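Probable transcriptional regulator, TetR family protein (Rhodococcus sp., PDB 3BJB) probably binds cis-regulatory DNA through a helix-turn-helix motif and acts as a transcription factor of the TetR family. Local coordinates at residues T107-I121 with W170-I184. Numbering follows the deposited sequence.
Sequences TRGLLRRPALSTAMI and WFGVIQSCLNGRVSI. With SO4 (sulfate ion), chain N.
W170 gives its indole N-H to T107: NE1 donates to OG1 over 3.0 Å, nearly straight (163°), with the hydroxyl in the ring plane. T107 OG1 is also hydrogen-bonded to L103 O. With CG anti to the backbone N (chi1 176°), the indole reaches past T107, and its far corner CH2 meets L110 CD2 at 3.7 Å. A phenylalanine here would probably leave the T107 hydroxyl without its indole donor and open a gap beside L110. L178 fills a hole made by L111, P114, S117 and T118. Its CB points at the 107-121 segment without touching it closely; contacts begin at CG, 3.5 Å from T118 OG1. CD1 packs 3.7 Å from L111 CD1 and on P114 CB, and CD2 lies along T118, with S117 CB farther off. L111 is a knob among I174, C177, L178 and I184, its CD1 3.8 Å from C177 SG and its CD2 against I184 CD1. I121 CD1 touches F171 CE1 obliquely. Within the all-helical TetR-family C-terminal domain, helix 157-179 packs against the bend between helices 95-111 and 114-126; I191 of helix 184-198 covers T107 and W170, while N179 and R181 bond to S125 and D139 of the second subunit.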
loop_
_atom_site.group_PDB
_atom_site.type_symbol
_atom_site.label_atom_id
_atom_site.label_comp_id
_atom_site.label_asym_id
_atom_site.label_seq_id
_atom_site.Cartn_x
_atom_site.Cartn_y
_atom_site.Cartn_z
ATOM N N THR B 107 11.022 -7.774 5.627
ATOM C CA THR B 107 10.278 -8.436 4.575
ATOM C C THR B 107 10.143 -9.916 4.928
ATOM O O THR B 107 9.042 -10.504 4.841
ATOM C CB THR B 107 11.002 -8.318 3.229
ATOM O OG1 THR B 107 11.310 -6.931 2.933
ATOM C CG2 THR B 107 10.148 -8.886 2.136
ATOM N N ARG B 108 11.257 -10.513 5.358
ATOM C CA ARG B 108 11.264 -11.919 5.629
ATOM C C ARG B 108 10.382 -12.280 6.794
ATOM O O ARG B 108 9.515 -13.133 6.646
ATOM C CB ARG B 108 12.680 -12.450 5.778
ATOM C CG ARG B 108 13.283 -12.767 4.416
ATOM C CD ARG B 108 14.751 -13.044 4.573
ATOM N NE ARG B 108 15.387 -13.084 3.265
ATOM C CZ ARG B 108 16.682 -13.228 3.070
ATOM N NH1 ARG B 108 17.143 -13.282 1.838
ATOM N NH2 ARG B 108 17.482 -13.349 4.107
ATOM N N GLY B 109 10.542 -11.592 7.916
ATOM C CA GLY B 109 9.690 -11.825 9.085
ATOM C C GLY B 109 8.216 -11.491 8.940
ATOM O O GLY B 109 7.395 -12.109 9.581
ATOM N N LEU B 110 7.882 -10.515 8.105
ATOM C CA LEU B 110 6.497 -10.263 7.695
ATOM C C LEU B 110 5.923 -11.370 6.830
ATOM O O LEU B 110 4.809 -11.856 7.084
ATOM C CB LEU B 110 6.394 -8.954 6.911
ATOM C CG LEU B 110 5.681 -7.711 7.465
ATOM C CD1 LEU B 110 5.989 -7.446 8.919
ATOM C CD2 LEU B 110 6.149 -6.531 6.655
ATOM N N LEU B 111 6.660 -11.742 5.783
ATOM C CA LEU B 111 6.242 -12.791 4.859
ATOM C C LEU B 111 6.114 -14.147 5.534
ATOM O O LEU B 111 5.452 -15.008 4.993
ATOM C CB LEU B 111 7.202 -12.877 3.710
ATOM C CG LEU B 111 6.975 -12.216 2.344
ATOM C CD1 LEU B 111 5.845 -11.179 2.208
ATOM C CD2 LEU B 111 8.271 -11.589 1.979
ATOM N N ARG B 112 6.709 -14.327 6.717
ATOM C CA ARG B 112 6.603 -15.591 7.465
ATOM C C ARG B 112 5.254 -15.790 8.174
ATOM O O ARG B 112 4.911 -16.903 8.544
ATOM C CB ARG B 112 7.699 -15.697 8.533
ATOM C CG ARG B 112 9.144 -15.924 8.047
ATOM C CD ARG B 112 9.995 -16.644 9.150
ATOM N NE ARG B 112 10.653 -15.788 10.158
ATOM C CZ ARG B 112 10.111 -15.385 11.325
ATOM N NH1 ARG B 112 8.852 -15.742 11.680
ATOM N NH2 ARG B 112 10.837 -14.606 12.153
ATOM N N ARG B 113 4.532 -14.702 8.433
ATOM C CA ARG B 113 3.160 -14.763 8.937
ATOM C C ARG B 113 2.348 -13.820 8.082
ATOM O O ARG B 113 2.201 -12.632 8.428
ATOM C CB ARG B 113 3.057 -14.373 10.411
ATOM C CG ARG B 113 3.988 -15.170 11.319
ATOM C CD ARG B 113 4.767 -14.217 12.208
ATOM N NE ARG B 113 4.205 -14.166 13.552
ATOM C CZ ARG B 113 4.505 -13.234 14.448
ATOM N NH1 ARG B 113 5.344 -12.246 14.130
ATOM N NH2 ARG B 113 3.946 -13.281 15.656
ATOM N N PRO B 114 1.826 -14.346 6.945
ATOM C CA PRO B 114 1.203 -13.501 5.952
ATOM C C PRO B 114 -0.046 -12.949 6.546
ATOM O O PRO B 114 -0.332 -11.743 6.416
ATOM C CB PRO B 114 0.868 -14.474 4.803
ATOM C CG PRO B 114 1.730 -15.692 5.062
ATOM C CD PRO B 114 1.790 -15.768 6.546
ATOM N N ALA B 115 -0.781 -13.802 7.239
ATOM C CA ALA B 115 -2.099 -13.421 7.672
ATOM C C ALA B 115 -2.004 -12.218 8.634
ATOM O O ALA B 115 -2.617 -11.178 8.387
ATOM C CB ALA B 115 -2.850 -14.636 8.264
ATOM N N LEU B 116 -1.166 -12.335 9.664
ATOM C CA LEU B 116 -0.846 -11.212 10.586
ATOM C C LEU B 116 -0.302 -9.960 9.915
ATOM O O LEU B 116 -0.732 -8.858 10.198
ATOM C CB LEU B 116 0.182 -11.662 11.617
ATOM C CG LEU B 116 0.717 -10.619 12.595
ATOM C CD1 LEU B 116 -0.406 -10.074 13.481
ATOM C CD2 LEU B 116 1.850 -11.265 13.443
ATOM N N SER B 117 0.679 -10.139 9.054
ATOM C CA SER B 117 1.232 -9.032 8.270
ATOM C C SER B 117 0.219 -8.279 7.422
ATOM O O SER B 117 0.181 -7.046 7.424
ATOM C CB SER B 117 2.364 -9.561 7.400
ATOM O OG SER B 117 3.399 -10.002 8.283
ATOM N N THR B 118 -0.626 -9.022 6.723
ATOM C CA THR B 118 -1.715 -8.441 6.003
ATOM C C THR B 118 -2.581 -7.587 6.911
ATOM O O THR B 118 -2.903 -6.440 6.554
ATOM C CB THR B 118 -2.524 -9.557 5.408
ATOM O OG1 THR B 118 -1.653 -10.372 4.611
ATOM C CG2 THR B 118 -3.655 -9.050 4.603
ATOM N N ALA B 119 -2.962 -8.069 8.089
ATOM C CA ALA B 119 -3.742 -7.197 8.965
ATOM C C ALA B 119 -3.001 -5.924 9.414
ATOM O O ALA B 119 -3.640 -4.893 9.658
ATOM C CB ALA B 119 -4.242 -7.958 10.165
HETATM N N MSE B 120 -1.675 -5.978 9.535
HETATM C CA MSE B 120 -0.967 -4.807 10.012
HETATM C C MSE B 120 -0.777 -3.804 8.908
HETATM O O MSE B 120 -0.941 -2.614 9.118
HETATM C CB MSE B 120 0.380 -5.161 10.614
HETATM C CG MSE B 120 0.323 -6.130 11.795
HETATM SE SE MSE B 120 2.117 -6.465 12.554
HETATM C CE MSE B 120 2.977 -7.350 11.042
ATOM N N ILE B 121 -0.387 -4.300 7.745
ATOM C CA ILE B 121 -0.248 -3.523 6.541
ATOM C C ILE B 121 -1.613 -2.890 6.149
ATOM O O ILE B 121 -1.707 -1.672 5.921
ATOM C CB ILE B 121 0.285 -4.417 5.392
ATOM C CG1 ILE B 121 1.593 -5.139 5.787
ATOM C CG2 ILE B 121 0.364 -3.661 4.051
ATOM C CD1 ILE B 121 2.846 -4.322 5.704
ATOM N N TRP B 170 8.488 0.434 -0.243
ATOM C CA TRP B 170 8.698 -0.859 0.360
ATOM C C TRP B 170 7.366 -1.479 0.725
ATOM O O TRP B 170 7.086 -2.612 0.331
ATOM C CB TRP B 170 9.594 -0.748 1.579
ATOM C CG TRP B 170 9.750 -2.040 2.271
ATOM C CD1 TRP B 170 10.432 -3.124 1.824
ATOM C CD2 TRP B 170 9.208 -2.394 3.534
ATOM N NE1 TRP B 170 10.350 -4.131 2.720
ATOM C CE2 TRP B 170 9.613 -3.716 3.795
ATOM C CE3 TRP B 170 8.421 -1.716 4.480
ATOM C CZ2 TRP B 170 9.261 -4.397 4.957
ATOM C CZ3 TRP B 170 8.062 -2.384 5.649
ATOM C CH2 TRP B 170 8.486 -3.725 5.874
ATOM N N PHE B 171 6.555 -0.719 1.470
ATOM C CA PHE B 171 5.184 -1.120 1.799
ATOM C C PHE B 171 4.445 -1.627 0.580
ATOM O O PHE B 171 3.702 -2.583 0.679
ATOM C CB PHE B 171 4.383 0.032 2.419
ATOM C CG PHE B 171 4.328 -0.018 3.904
ATOM C CD1 PHE B 171 3.138 -0.300 4.557
ATOM C CD2 PHE B 171 5.488 0.207 4.671
ATOM C CE1 PHE B 171 3.099 -0.360 5.963
ATOM C CE2 PHE B 171 5.465 0.162 6.092
ATOM C CZ PHE B 171 4.271 -0.122 6.733
ATOM N N GLY B 172 4.647 -0.976 -0.556
ATOM C CA GLY B 172 3.989 -1.405 -1.783
ATOM C C GLY B 172 4.437 -2.795 -2.206
ATOM O O GLY B 172 3.607 -3.636 -2.554
ATOM N N VAL B 173 5.752 -3.039 -2.132
ATOM C CA VAL B 173 6.318 -4.288 -2.584
ATOM C C VAL B 173 5.793 -5.433 -1.737
ATOM O O VAL B 173 5.451 -6.519 -2.282
ATOM C CB VAL B 173 7.855 -4.261 -2.530
ATOM C CG1 VAL B 173 8.416 -5.563 -3.042
ATOM C CG2 VAL B 173 8.424 -3.011 -3.308
ATOM N N ILE B 174 5.728 -5.214 -0.415
ATOM C CA ILE B 174 5.222 -6.253 0.482
ATOM C C ILE B 174 3.759 -6.553 0.177
ATOM O O ILE B 174 3.381 -7.709 0.021
ATOM C CB ILE B 174 5.330 -5.877 1.973
ATOM C CG1 ILE B 174 6.708 -5.356 2.283
ATOM C CG2 ILE B 174 5.156 -7.126 2.822
ATOM C CD1 ILE B 174 7.736 -6.438 2.222
ATOM N N GLN B 175 2.954 -5.505 0.078
ATOM C CA GLN B 175 1.536 -5.633 -0.128
ATOM C C GLN B 175 1.351 -6.502 -1.368
ATOM O O GLN B 175 0.570 -7.463 -1.394
ATOM C CB GLN B 175 0.952 -4.236 -0.368
ATOM C CG GLN B 175 -0.393 -3.931 0.322
ATOM C CD GLN B 175 -0.659 -2.395 0.451
ATOM O OE1 GLN B 175 0.135 -1.579 -0.021
ATOM N NE2 GLN B 175 -1.790 -2.022 1.087
ATOM N N SER B 176 2.135 -6.148 -2.376
ATOM C CA SER B 176 2.171 -6.820 -3.646
ATOM C C SER B 176 2.543 -8.308 -3.561
ATOM O O SER B 176 1.912 -9.168 -4.193
ATOM C CB SER B 176 3.110 -6.056 -4.546
ATOM O OG SER B 176 3.382 -6.812 -5.674
ATOM N N CYS B 177 3.571 -8.570 -2.766
ATOM C CA CYS B 177 4.008 -9.895 -2.380
ATOM C C CYS B 177 2.955 -10.729 -1.646
ATOM O O CYS B 177 2.717 -11.877 -1.985
ATOM C CB CYS B 177 5.242 -9.750 -1.495
ATOM S SG CYS B 177 6.359 -11.154 -1.603
ATOM N N LEU B 178 2.322 -10.154 -0.632
ATOM C CA LEU B 178 1.233 -10.828 0.038
ATOM C C LEU B 178 0.109 -11.189 -0.935
ATOM O O LEU B 178 -0.450 -12.269 -0.883
ATOM C CB LEU B 178 0.735 -9.941 1.146
ATOM C CG LEU B 178 1.190 -10.127 2.609
ATOM C CD1 LEU B 178 2.217 -11.228 2.852
ATOM C CD2 LEU B 178 1.615 -8.768 3.194
ATOM N N ASN B 179 -0.178 -10.313 -1.889
ATOM C CA ASN B 179 -1.229 -10.585 -2.867
ATOM C C ASN B 179 -0.888 -11.545 -3.980
ATOM O O ASN B 179 -1.793 -12.040 -4.660
ATOM C CB ASN B 179 -1.688 -9.307 -3.492
ATOM C CG ASN B 179 -2.426 -8.436 -2.534
ATOM O OD1 ASN B 179 -3.126 -8.931 -1.594
ATOM N ND2 ASN B 179 -2.321 -7.117 -2.767
ATOM N N GLY B 180 0.400 -11.798 -4.175
ATOM C CA GLY B 180 0.868 -12.891 -5.028
ATOM C C GLY B 180 1.216 -12.401 -6.421
ATOM O O GLY B 180 1.288 -13.217 -7.357
ATOM N N ARG B 181 1.430 -11.084 -6.517
ATOM C CA ARG B 181 1.797 -10.360 -7.722
ATOM C C ARG B 181 3.274 -10.423 -8.018
ATOM O O ARG B 181 3.659 -10.404 -9.169
ATOM C CB ARG B 181 1.385 -8.876 -7.638
ATOM C CG ARG B 181 -0.152 -8.628 -7.868
ATOM C CD ARG B 181 -0.494 -7.198 -8.297
ATOM N NE ARG B 181 0.467 -6.321 -7.665
ATOM C CZ ARG B 181 0.315 -5.028 -7.392
ATOM N NH1 ARG B 181 1.330 -4.380 -6.775
ATOM N NH2 ARG B 181 -0.810 -4.385 -7.712
ATOM N N VAL B 182 4.108 -10.443 -6.988
ATOM C CA VAL B 182 5.535 -10.629 -7.189
ATOM C C VAL B 182 5.965 -11.854 -6.374
ATOM O O VAL B 182 5.341 -12.170 -5.356
ATOM C CB VAL B 182 6.312 -9.355 -6.816
ATOM C CG1 VAL B 182 6.406 -9.169 -5.291
ATOM C CG2 VAL B 182 7.709 -9.355 -7.438
ATOM N N SER B 183 6.963 -12.592 -6.840
ATOM C CA SER B 183 7.528 -13.673 -6.028
ATOM C C SER B 183 8.422 -13.065 -4.951
ATOM O O SER B 183 8.676 -11.857 -4.958
ATOM C CB SER B 183 8.337 -14.634 -6.867
ATOM O OG SER B 183 9.536 -14.013 -7.222
ATOM N N ILE B 184 8.912 -13.879 -4.012
ATOM C CA ILE B 184 9.637 -13.243 -2.931
ATOM C C ILE B 184 11.071 -12.845 -3.304
ATOM O O ILE B 184 11.522 -11.757 -2.939
ATOM C CB ILE B 184 9.430 -13.845 -1.473
ATOM C CG1 ILE B 184 10.723 -14.288 -0.863
ATOM C CG2 ILE B 184 8.283 -14.839 -1.284
ATOM C CD1 ILE B 184 11.064 -13.358 0.190
HETATM S S SO4 N . 20.836 -13.986 1.959
HETATM O O1 SO4 N . 19.443 -14.348 1.735
HETATM O O2 SO4 N . 21.694 -15.004 1.355
HETATM O O3 SO4 N . 21.094 -12.681 1.328
HETATM O O4 SO4 N . 21.082 -13.959 3.405
#